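Local coordinates for putative primary metabolism protein HVA1 (Cryptococcus neoformans, PDB 4P5N) that may play a role in primary metabolism, is associated with fungal virulence, and contains a small Tudor-family domain of the SH3 clan, at residues A[52-57]-A[62-67]. Residues are numbered along the deposited sequence; the frame is centred on the assembly and turned at random.
Sequences KVLFTD and DVAHNP. With SO4 (sulfate ion), chain H; SO4 (sulfate ion), chain E.
Lys52 reaches across to Asn66, its chain bent at chi2 (-68°) and again at chi4, and NZ gives a 2.7 Å hydrogen bond to Asn66 OD1. NZ also bonds O4 of the chain H sulfate, and O2 weakly, as well as the backbone carbonyls of Lys48 and Asn49. Asn66 ND2 gives a 2.9 Å hydrogen bond to O3 of the chain H sulfate and another to O3 of the chain E sulfate. Val53 pairs with His65 through two backbone hydrogen bonds, and its CG2 rests on Pro67 CB. On the other face of this antiparallel hairpin Leu54 CD2 presses tightly on Ala64 CB, at 3.5 Å. Phe55 forms the second hydrogen-bonded pair, with Val63. With chi1 at 67° its ring leans toward that strand, taking Val63 CB over one face as a CH-pi contact and His65 CB at its edge. Thr56 OG1 donates to Asp62 OD1 (2.8 Å) from above the carboxylate plane. Asp57 follows, its OD2 hydrogen-bonded to His28 ND1. His65 NE2 ligates cadmium together with Thr21, while ND1 donates in the ring plane to Asn66 O. The hairpin edges the antiparallel sheet of a Tudor-family domain: strand 62-65 is outermost in this chain, and strand 26-36 flanks 52-56 beyond.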
ATOM      1  N   LYS A  52      -3.434   1.852   9.939  1.00  9.20           N
ATOM      2  CA  LYS A  52      -2.257   1.699   9.083  1.00  8.64           C
ATOM      3  C   LYS A  52      -1.319   2.872   9.279  1.00  8.74           C
ATOM      4  O   LYS A  52      -1.764   4.015   9.381  1.00 10.60           O
ATOM      5  CB  LYS A  52      -2.653   1.632   7.607  1.00  9.84           C
ATOM      6  CG  LYS A  52      -3.194   0.287   7.175  1.00  9.20           C
ATOM      7  CD  LYS A  52      -2.123  -0.794   7.202  1.00  9.98           C
ATOM      8  CE  LYS A  52      -2.602  -2.014   6.439  1.00 10.93           C
ATOM      9  NZ  LYS A  52      -3.580  -2.825   7.221  1.00 10.07           N
ATOM     10  N   VAL A  53      -0.028   2.569   9.344  1.00  7.90           N
ATOM     11  CA  VAL A  53       1.024   3.572   9.403  1.00  8.80           C
ATOM     12  C   VAL A  53       1.570   3.675   7.977  1.00  9.62           C
ATOM     13  O   VAL A  53       2.016   2.689   7.406  1.00  9.53           O
ATOM     14  CB  VAL A  53       2.130   3.152  10.404  1.00  8.56           C
ATOM     15  CG1 VAL A  53       3.276   4.162  10.445  1.00 11.37           C
ATOM     16  CG2 VAL A  53       1.558   3.021  11.812  1.00 10.00           C
ATOM     17  N   LEU A  54       1.523   4.877   7.410  1.00  9.62           N
ATOM     18  CA  LEU A  54       2.023   5.109   6.056  1.00  9.46           C
ATOM     19  C   LEU A  54       3.395   5.754   6.152  1.00  9.19           C
ATOM     20  O   LEU A  54       3.545   6.786   6.808  1.00 10.25           O
ATOM     21  CB  LEU A  54       1.081   6.021   5.252  1.00 12.77           C
ATOM     22  CG  LEU A  54      -0.421   5.695   5.210  1.00 17.13           C
ATOM     23  CD1 LEU A  54      -1.146   6.448   4.101  1.00 18.48           C
ATOM     24  CD2 LEU A  54      -0.727   4.209   5.132  1.00 17.69           C
ATOM     25  N   PHE A  55       4.390   5.127   5.525  1.00  9.41           N
ATOM     26  CA  PHE A  55       5.752   5.665   5.500  1.00  9.15           C
ATOM     27  C   PHE A  55       6.465   5.298   4.217  1.00  8.80           C
ATOM     28  O   PHE A  55       6.090   4.341   3.544  1.00 10.78           O
ATOM     29  CB  PHE A  55       6.580   5.214   6.734  1.00 10.09           C
ATOM     30  CG  PHE A  55       6.901   3.720   6.803  1.00  9.64           C
ATOM     31  CD1 PHE A  55       5.960   2.784   7.250  1.00 11.20           C
ATOM     32  CD2 PHE A  55       8.185   3.263   6.501  1.00 10.17           C
ATOM     33  CE1 PHE A  55       6.289   1.429   7.358  1.00 11.27           C
ATOM     34  CE2 PHE A  55       8.524   1.917   6.608  1.00 10.57           C
ATOM     35  CZ  PHE A  55       7.579   0.994   7.043  1.00 11.09           C
ATOM     36  N   THR A  56       7.499   6.067   3.878  1.00  9.73           N
ATOM     37  CA  THR A  56       8.329   5.733   2.734  1.00  9.56           C
ATOM     38  C   THR A  56       9.595   5.072   3.238  1.00  9.55           C
ATOM     39  O   THR A  56      10.239   5.592   4.143  1.00 10.31           O
ATOM     40  CB  THR A  56       8.652   7.010   1.943  1.00 10.11           C
ATOM     41  OG1 THR A  56       7.413   7.585   1.492  1.00 13.82           O
ATOM     42  CG2 THR A  56       9.521   6.694   0.755  1.00 12.18           C
ATOM     43  N   ASP A  57       9.939   3.909   2.678  1.00  9.18           N
ATOM     44  CA  ASP A  57      11.088   3.176   3.183  1.00  9.01           C
ATOM     45  C   ASP A  57      12.409   3.648   2.574  1.00  9.79           C
ATOM     46  O   ASP A  57      12.437   4.614   1.786  1.00  9.58           O
ATOM     47  CB  ASP A  57      10.894   1.646   3.082  1.00 10.03           C
ATOM     48  CG  ASP A  57      11.099   1.088   1.689  1.00 10.11           C
ATOM     49  OD1 ASP A  57      11.508   1.810   0.748  1.00 11.33           O
ATOM     50  OD2 ASP A  57      10.882  -0.140   1.535  1.00 11.72           O
ATOM     51  N   ASP A  62       6.593   3.483  -0.979  1.00  9.68           N
ATOM     52  CA  ASP A  62       5.519   3.864  -0.054  1.00 11.93           C
ATOM     53  C   ASP A  62       4.903   2.587   0.494  1.00 10.75           C
ATOM     54  O   ASP A  62       4.438   1.736  -0.280  1.00 14.67           O
ATOM     55  CB  ASP A  62       4.472   4.774  -0.713  1.00 12.47           C
ATOM     56  CG  ASP A  62       5.027   6.166  -1.053  1.00 15.92           C
ATOM     57  OD1 ASP A  62       6.229   6.430  -0.809  1.00 16.53           O
ATOM     58  OD2 ASP A  62       4.257   7.011  -1.561  1.00 21.28           O
ATOM     59  N   VAL A  63       4.958   2.450   1.819  1.00  9.58           N
ATOM     60  CA  VAL A  63       4.495   1.259   2.548  1.00 10.23           C
ATOM     61  C   VAL A  63       3.329   1.641   3.468  1.00  8.69           C
ATOM     62  O   VAL A  63       3.306   2.720   4.059  1.00 10.14           O
ATOM     63  CB  VAL A  63       5.654   0.648   3.396  1.00 11.36           C
ATOM     64  CG1 VAL A  63       5.195  -0.548   4.231  1.00 15.60           C
ATOM     65  CG2 VAL A  63       6.818   0.259   2.493  1.00 14.31           C
ATOM     66  N   ALA A  64       2.341   0.758   3.572  1.00  9.41           N
ATOM     67  CA  ALA A  64       1.266   0.916   4.552  1.00  9.77           C
ATOM     68  C   ALA A  64       1.309  -0.308   5.454  1.00  9.12           C
ATOM     69  O   ALA A  64       1.138  -1.447   4.969  1.00 11.99           O
ATOM     70  CB  ALA A  64      -0.087   1.023   3.861  1.00 10.65           C
ATOM     71  N   HIS A  65       1.578  -0.103   6.745  1.00  8.63           N
ATOM     72  CA  HIS A  65       1.827  -1.239   7.635  1.00  8.26           C
ATOM     73  C   HIS A  65       1.049  -1.125   8.938  1.00  8.58           C
ATOM     74  O   HIS A  65       0.893  -0.034   9.485  1.00  9.16           O
ATOM     75  CB  HIS A  65       3.324  -1.312   7.954  1.00 10.24           C
ATOM     76  CG  HIS A  65       3.795  -2.656   8.428  1.00 11.02           C
ATOM     77  ND1 HIS A  65       3.582  -3.125   9.711  1.00 11.36           N
ATOM     78  CD2 HIS A  65       4.485  -3.626   7.786  1.00 12.20           C
ATOM     79  CE1 HIS A  65       4.121  -4.326   9.837  1.00 12.72           C
ATOM     80  NE2 HIS A  65       4.684  -4.651   8.686  1.00 14.31           N
ATOM     81  N   ASN A  66       0.578  -2.255   9.453  1.00  8.06           N
ATOM     82  CA  ASN A  66      -0.068  -2.241  10.753  1.00  8.22           C
ATOM     83  C   ASN A  66       0.892  -1.744  11.844  1.00  8.80           C
ATOM     84  O   ASN A  66       2.066  -2.063  11.821  1.00  9.31           O
ATOM     85  CB  ASN A  66      -0.517  -3.645  11.092  1.00  8.27           C
ATOM     86  CG  ASN A  66      -1.578  -4.149  10.141  1.00  7.21           C
ATOM     87  OD1 ASN A  66      -2.307  -3.363   9.548  1.00  9.26           O
ATOM     88  ND2 ASN A  66      -1.695  -5.472  10.026  1.00 10.08           N
ATOM     89  N   PRO A  67       0.377  -0.989  12.821  1.00  9.16           N
ATOM     90  CA  PRO A  67       1.278  -0.401  13.831  1.00 10.20           C
ATOM     91  C   PRO A  67       1.807  -1.413  14.828  1.00  9.93           C
ATOM     92  O   PRO A  67       2.919  -1.268  15.329  1.00 10.12           O
ATOM     93  CB  PRO A  67       0.381   0.622  14.553  1.00  9.92           C
ATOM     94  CG  PRO A  67      -1.033   0.141  14.291  1.00  9.35           C
ATOM     95  CD  PRO A  67      -0.995  -0.455  12.908  1.00  8.86           C
TER
HETATM   96  S   SO4 H 106      -3.016  -6.364   6.659  1.00 16.05           S
HETATM   97  O1  SO4 H 106      -2.861  -7.487   5.695  1.00 19.63           O
HETATM   98  O2  SO4 H 106      -1.834  -5.460   6.625  1.00 18.63           O
HETATM   99  O3  SO4 H 106      -3.246  -6.881   8.023  1.00 16.04           O
HETATM  100  O4  SO4 H 106      -4.159  -5.546   6.188  1.00 16.25           O
HETATM  101  S   SO4 E 103       1.448  -7.514  10.085  0.80 16.85           S
HETATM  102  O1  SO4 E 103       0.623  -8.676   9.672  0.80 19.80           O
HETATM  103  O2  SO4 E 103       2.687  -8.083  10.662  0.80 20.07           O
HETATM  104  O3  SO4 E 103       0.746  -6.734  11.164  0.80 14.62           O
HETATM  105  O4  SO4 E 103       1.832  -6.745   8.874  0.80 19.35           O